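Local coordinates for DUF416 domain-containing protein (Shewanella baltica, PDB 2Q9R), which is of unknown function, a mainly helical DUF416-family protein that was crystallised with benzoic acid bound, at residues Gln21-Ala26 against Asn163-Ile168; Leu27-Leu32 against Lys185-Thr190. All blocks are in the same frame, centred on the assembly; numbering follows the deposited sequence.

Interaction 1. Residues Gln21-Ala26 against Asn163-Ile168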
loop_
_atom_site.group_PDB
_atom_site.type_symbol
_atom_site.label_atom_id
_atom_site.label_comp_id
_atom_site.label_asym_id
_atom_site.label_seq_id
_atom_site.Cartn_x
_atom_site.Cartn_y
_atom_site.Cartn_z
ATOM N N GLN A 21 -0.466 14.051 -23.405
ATOM C CA GLN A 21 0.972 13.818 -23.298
ATOM C C GLN A 21 1.482 14.184 -21.920
ATOM O O GLN A 21 2.278 13.429 -21.299
ATOM C CB GLN A 21 1.673 14.638 -24.363
ATOM C CG GLN A 21 3.146 14.318 -24.552
ATOM C CD GLN A 21 3.749 15.074 -25.741
ATOM O OE1 GLN A 21 3.055 15.405 -26.687
ATOM N NE2 GLN A 21 5.033 15.370 -25.664
ATOM N N LEU A 22 1.005 15.316 -21.397
ATOM C CA LEU A 22 1.324 15.699 -20.009
ATOM C C LEU A 22 0.857 14.652 -18.987
ATOM O O LEU A 22 1.635 14.222 -18.090
ATOM C CB LEU A 22 0.725 17.087 -19.681
ATOM C CG LEU A 22 0.838 17.636 -18.246
ATOM C CD1 LEU A 22 2.303 17.626 -17.753
ATOM C CD2 LEU A 22 0.252 19.071 -18.157
ATOM N N PHE A 23 -0.425 14.283 -19.084
ATOM C CA PHE A 23 -1.019 13.249 -18.227
ATOM C C PHE A 23 -0.162 11.969 -18.193
ATOM O O PHE A 23 0.169 11.427 -17.118
ATOM C CB PHE A 23 -2.468 12.954 -18.725
ATOM C CG PHE A 23 -3.191 11.870 -17.932
ATOM C CD1 PHE A 23 -3.035 10.536 -18.254
ATOM C CD2 PHE A 23 -4.032 12.212 -16.855
ATOM C CE1 PHE A 23 -3.712 9.545 -17.549
ATOM C CE2 PHE A 23 -4.682 11.227 -16.119
ATOM C CZ PHE A 23 -4.504 9.886 -16.444
ATOM N N ALA A 24 0.153 11.469 -19.386
ATOM C CA ALA A 24 0.918 10.219 -19.557
ATOM C C ALA A 24 2.382 10.360 -19.098
ATOM O O ALA A 24 2.953 9.456 -18.462
ATOM C CB ALA A 24 0.844 9.774 -21.064
ATOM N N THR A 25 2.988 11.509 -19.355
ATOM C CA THR A 25 4.352 11.771 -18.873
ATOM C C THR A 25 4.402 11.707 -17.354
ATOM O O THR A 25 5.270 11.042 -16.815
ATOM C CB THR A 25 4.863 13.104 -19.369
ATOM O OG1 THR A 25 4.793 13.055 -20.804
ATOM C CG2 THR A 25 6.345 13.387 -18.950
ATOM N N ALA A 26 3.463 12.398 -16.702
ATOM C CA ALA A 26 3.365 12.397 -15.234
ATOM C C ALA A 26 3.205 10.954 -14.673
ATOM O O ALA A 26 3.846 10.568 -13.679
ATOM C CB ALA A 26 2.182 13.300 -14.793
ATOM N N ASN A 163 -7.385 10.578 -11.160
ATOM C CA ASN A 163 -8.461 11.563 -11.252
ATOM C C ASN A 163 -8.022 12.988 -10.981
ATOM O O ASN A 163 -8.414 13.918 -11.692
ATOM C CB ASN A 163 -9.643 11.173 -10.340
ATOM C CG ASN A 163 -10.601 10.259 -11.056
ATOM O OD1 ASN A 163 -11.488 10.728 -11.759
ATOM N ND2 ASN A 163 -10.381 8.949 -10.948
ATOM N N SER A 164 -7.252 13.147 -9.920
ATOM C CA SER A 164 -6.730 14.456 -9.539
ATOM C C SER A 164 -5.813 15.036 -10.613
ATOM O O SER A 164 -5.852 16.220 -10.899
ATOM C CB SER A 164 -5.972 14.339 -8.229
ATOM O OG SER A 164 -6.884 14.212 -7.160
ATOM N N LEU A 165 -4.981 14.192 -11.189
ATOM C CA LEU A 165 -4.133 14.588 -12.303
ATOM C C LEU A 165 -4.982 15.023 -13.506
ATOM O O LEU A 165 -4.688 16.021 -14.173
ATOM C CB LEU A 165 -3.240 13.411 -12.704
ATOM C CG LEU A 165 -2.223 13.599 -13.814
ATOM C CD1 LEU A 165 -1.192 14.721 -13.464
ATOM C CD2 LEU A 165 -1.525 12.238 -14.076
ATOM N N LEU A 166 -6.043 14.278 -13.796
ATOM C CA LEU A 166 -6.888 14.620 -14.938
ATOM C C LEU A 166 -7.586 15.964 -14.721
ATOM O O LEU A 166 -7.663 16.802 -15.654
ATOM C CB LEU A 166 -7.927 13.530 -15.200
ATOM C CG LEU A 166 -8.945 13.730 -16.325
ATOM C CD1 LEU A 166 -8.251 14.021 -17.635
ATOM C CD2 LEU A 166 -9.846 12.498 -16.449
ATOM N N GLU A 167 -8.098 16.157 -13.505
ATOM C CA GLU A 167 -8.789 17.385 -13.144
ATOM C C GLU A 167 -7.945 18.625 -13.271
ATOM O O GLU A 167 -8.446 19.643 -13.697
ATOM C CB GLU A 167 -9.293 17.321 -11.701
ATOM C CG GLU A 167 -10.458 16.396 -11.508
ATOM C CD GLU A 167 -10.769 16.182 -10.041
ATOM O OE1 GLU A 167 -10.203 16.924 -9.201
ATOM O OE2 GLU A 167 -11.578 15.282 -9.736
ATOM N N ILE A 168 -6.694 18.572 -12.837
ATOM C CA ILE A 168 -5.860 19.761 -12.936
ATOM C C ILE A 168 -5.516 20.063 -14.405
ATOM O O ILE A 168 -5.540 21.234 -14.826
ATOM C CB ILE A 168 -4.650 19.754 -11.957
ATOM C CG1 ILE A 168 -3.911 21.096 -12.019
ATOM C CG2 ILE A 168 -3.722 18.550 -12.158
ATOM C CD1 ILE A 168 -3.253 21.512 -10.679
#
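F23 and A26 meet L165 and L166 where helices 17-42 and 153-170 pack antiparallel in the core of this all-helical DUF416 fold. The axes of the two short segments come within 10.2 Å and run at 149° to each other, and no hydrogen bond joins them: the contact is apolar. At its centre lies a CH-pi interaction. Methyl CD2 of L165 sits over one face of the F23 ring, 4.1 Å from the ring centroid and 27° off the normal. F23 puts its CG anti to the backbone N (chi1 179°), which swings the phenyl group across to helix 153-170. The same L165 methyl also rests 3.6 Å from the carbonyl O of F23. Both methyls of L165, CD1 and CD2, come to 3.9 Å from A26 CB, so the fork of the leucine straddles A26. Cut back to an alanine here, L165 would probably leave the F23 face without its methyl cover and open a gap beside A26. Other helices pack against the same residues: F23 also touches L12 of helix 8-14, and L165 touches L183 of helix 177-190. L166 meets the ring differently, along its edge rather than over its face: its backbone N lies near the ring plane, and its CB approaches F23 CE2 at 4.1 Å.

Interaction 2. Residues Leu27-Leu32 against Lys185-Thr190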
loop_
_atom_site.group_PDB
_atom_site.type_symbol
_atom_site.label_atom_id
_atom_site.label_comp_id
_atom_site.label_asym_id
_atom_site.label_seq_id
_atom_site.Cartn_x
_atom_site.Cartn_y
_atom_site.Cartn_z
ATOM N N LEU A 27 2.307 10.171 -15.263
ATOM C CA LEU A 27 2.184 8.764 -14.898
ATOM C C LEU A 27 3.477 7.959 -15.124
ATOM O O LEU A 27 3.796 7.090 -14.355
ATOM C CB LEU A 27 0.998 8.086 -15.628
ATOM C CG LEU A 27 -0.414 8.499 -15.207
ATOM C CD1 LEU A 27 -1.438 7.567 -15.839
ATOM C CD2 LEU A 27 -0.589 8.604 -13.624
ATOM N N CYS A 28 4.226 8.230 -16.168
ATOM C CA CYS A 28 5.425 7.440 -16.431
ATOM C C CYS A 28 6.493 7.776 -15.430
ATOM O O CYS A 28 7.225 6.913 -15.022
ATOM C CB CYS A 28 5.970 7.681 -17.824
ATOM S SG CYS A 28 5.019 6.910 -19.120
ATOM N N GLN A 29 6.585 9.057 -15.067
ATOM C CA GLN A 29 7.530 9.494 -14.081
ATOM C C GLN A 29 7.264 8.774 -12.758
ATOM O O GLN A 29 8.175 8.363 -12.112
ATOM C CB GLN A 29 7.472 11.003 -13.872
ATOM C CG GLN A 29 8.395 11.505 -12.788
ATOM C CD GLN A 29 9.836 11.432 -13.187
ATOM O OE1 GLN A 29 10.167 11.898 -14.235
ATOM N NE2 GLN A 29 10.692 10.826 -12.376
ATOM N N ARG A 30 6.005 8.650 -12.385
ATOM C CA ARG A 30 5.616 8.044 -11.131
ATOM C C ARG A 30 6.014 6.558 -10.983
ATOM O O ARG A 30 6.266 6.091 -9.884
ATOM C CB ARG A 30 4.092 8.261 -10.981
ATOM C CG ARG A 30 3.467 7.729 -9.743
ATOM C CD ARG A 30 2.105 8.390 -9.534
ATOM N NE ARG A 30 1.274 7.684 -8.592
ATOM C CZ ARG A 30 0.346 6.774 -8.906
ATOM N NH1 ARG A 30 0.103 6.419 -10.164
ATOM N NH2 ARG A 30 -0.350 6.211 -7.943
HETATM N N MSE A 31 6.099 5.848 -12.099
HETATM C CA MSE A 31 6.541 4.460 -12.139
HETATM C C MSE A 31 8.064 4.229 -11.950
HETATM O O MSE A 31 8.488 3.100 -11.645
HETATM C CB MSE A 31 6.165 3.865 -13.504
HETATM C CG MSE A 31 4.668 3.825 -13.858
HETATM SE SE MSE A 31 4.441 3.337 -15.712
HETATM C CE MSE A 31 2.797 4.155 -16.017
ATOM N N LEU A 32 8.893 5.263 -12.122
ATOM C CA LEU A 32 10.335 5.063 -12.104
ATOM C C LEU A 32 10.914 4.260 -10.908
ATOM O O LEU A 32 11.812 3.436 -11.084
ATOM C CB LEU A 32 11.042 6.411 -12.226
ATOM C CG LEU A 32 12.561 6.439 -12.317
ATOM C CD1 LEU A 32 13.058 5.574 -13.521
ATOM C CD2 LEU A 32 13.073 7.902 -12.433
ATOM N N LYS A 185 7.471 18.407 -10.407
ATOM C CA LYS A 185 8.020 18.622 -9.064
ATOM C C LYS A 185 7.217 17.873 -8.021
ATOM O O LYS A 185 7.792 17.210 -7.168
ATOM C CB LYS A 185 8.077 20.126 -8.758
ATOM C CG LYS A 185 8.568 20.482 -7.354
ATOM C CD LYS A 185 8.992 21.967 -7.256
ATOM C CE LYS A 185 7.978 22.820 -6.436
ATOM N NZ LYS A 185 7.899 22.497 -4.966
ATOM N N ASP A 186 5.892 17.944 -8.098
ATOM C CA ASP A 186 5.040 17.193 -7.177
ATOM C C ASP A 186 5.335 15.687 -7.202
ATOM O O ASP A 186 5.470 15.091 -6.148
ATOM C CB ASP A 186 3.538 17.403 -7.468
ATOM C CG ASP A 186 3.030 18.817 -7.103
ATOM O OD1 ASP A 186 3.725 19.570 -6.355
ATOM O OD2 ASP A 186 1.909 19.168 -7.573
ATOM N N ILE A 187 5.415 15.099 -8.398
ATOM C CA ILE A 187 5.576 13.645 -8.564
ATOM C C ILE A 187 6.952 13.243 -8.018
ATOM O O ILE A 187 7.083 12.289 -7.255
ATOM C CB ILE A 187 5.466 13.205 -10.063
ATOM C CG1 ILE A 187 4.102 13.531 -10.701
ATOM C CG2 ILE A 187 5.829 11.726 -10.265
ATOM C CD1 ILE A 187 2.977 12.984 -10.068
ATOM N N ILE A 188 7.969 14.003 -8.400
ATOM C CA ILE A 188 9.354 13.714 -8.032
ATOM C C ILE A 188 9.609 13.912 -6.559
ATOM O O ILE A 188 10.324 13.110 -5.946
ATOM C CB ILE A 188 10.348 14.525 -8.885
ATOM C CG1 ILE A 188 10.413 13.906 -10.290
ATOM C CG2 ILE A 188 11.717 14.582 -8.210
ATOM C CD1 ILE A 188 11.226 14.687 -11.341
ATOM N N GLU A 189 8.973 14.913 -5.961
ATOM C CA GLU A 189 9.121 15.131 -4.520
ATOM C C GLU A 189 8.387 14.085 -3.677
ATOM O O GLU A 189 8.895 13.691 -2.631
ATOM C CB GLU A 189 8.730 16.568 -4.098
ATOM C CG GLU A 189 9.842 17.604 -4.416
ATOM C CD GLU A 189 9.458 19.073 -4.110
ATOM O OE1 GLU A 189 8.428 19.322 -3.431
ATOM O OE2 GLU A 189 10.201 19.979 -4.573
ATOM N N THR A 190 7.204 13.644 -4.105
ATOM C CA THR A 190 6.595 12.493 -3.455
ATOM C C THR A 190 7.507 11.259 -3.573
ATOM O O THR A 190 7.773 10.596 -2.590
ATOM C CB THR A 190 5.208 12.190 -4.015
ATOM O OG1 THR A 190 4.426 13.383 -4.001
ATOM C CG2 THR A 190 4.531 11.137 -3.214
#
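The carbonyl O of D186 takes two hydrogen bonds from T190, one turn further along helix 177-190: OG1 of T190 lies 2.9 Å from D186 O, and N of T190 lies 3.0 Å from the same atom. The hydroxyl stands 28° out of the carbonyl plane, on the opposite face from the amide, so the threonine side chain is tied back onto its own helix. Between these two residues I187 turns toward helix 17-42 and supplies the middle of the contact. Its CG2 branch, anti to the backbone N, does the touching: it lies 3.6 Å from Q29 CG and 3.7 Å from the backbone N of R30, with R30 CB at 3.9 Å. The chains of Q29 and I187 run alongside each other with opposed directions. Q29 is bent at chi2 (71°), which carries its amide over to I188, where NE2 of Q29 comes within 3.7 Å of I188 CG1. That approach is plain van der Waals contact; the amide's OE1 is hydrogen-bonded to NE1 of W58 on helix 47-62. R30 contributes only its base here, since its extended chain leads off to a salt bridge with E158 on helix 153-170. D186 OD2 is hydrogen-bonded to a glycerol, probably from the crystallisation liquor. With segment axes 9.4 Å apart and 13° from parallel, this is a nearly aligned, parallel helix pair of an all-alpha fold, packed mainly through I187 and I188 against the chain of Q29 and the base of R30, with Q29 OE1 and the R30 guanidinium bonded to other helices.

How the interactions relate
Both contacts use helix 17-42, on successive segments, and their centres are 11 Å apart. Along the chain the order is 21-26, 27-32, 163-168, 185-190, so the contacts alternate: the early helix meets first helix 153-170, running antiparallel to it, and further along helix 177-190, which runs parallel. These two late helices follow each other in sequence. The two contacts touch directly, CD2 of L165 lying 3.8 Å from CD2 of L27, so they form one continuous packed region. The N-terminal part of the chain is thereby joined to its C-terminal part, and helix 17-42 then continues to N34, L37 and F38, which line the benzoic acid pocket.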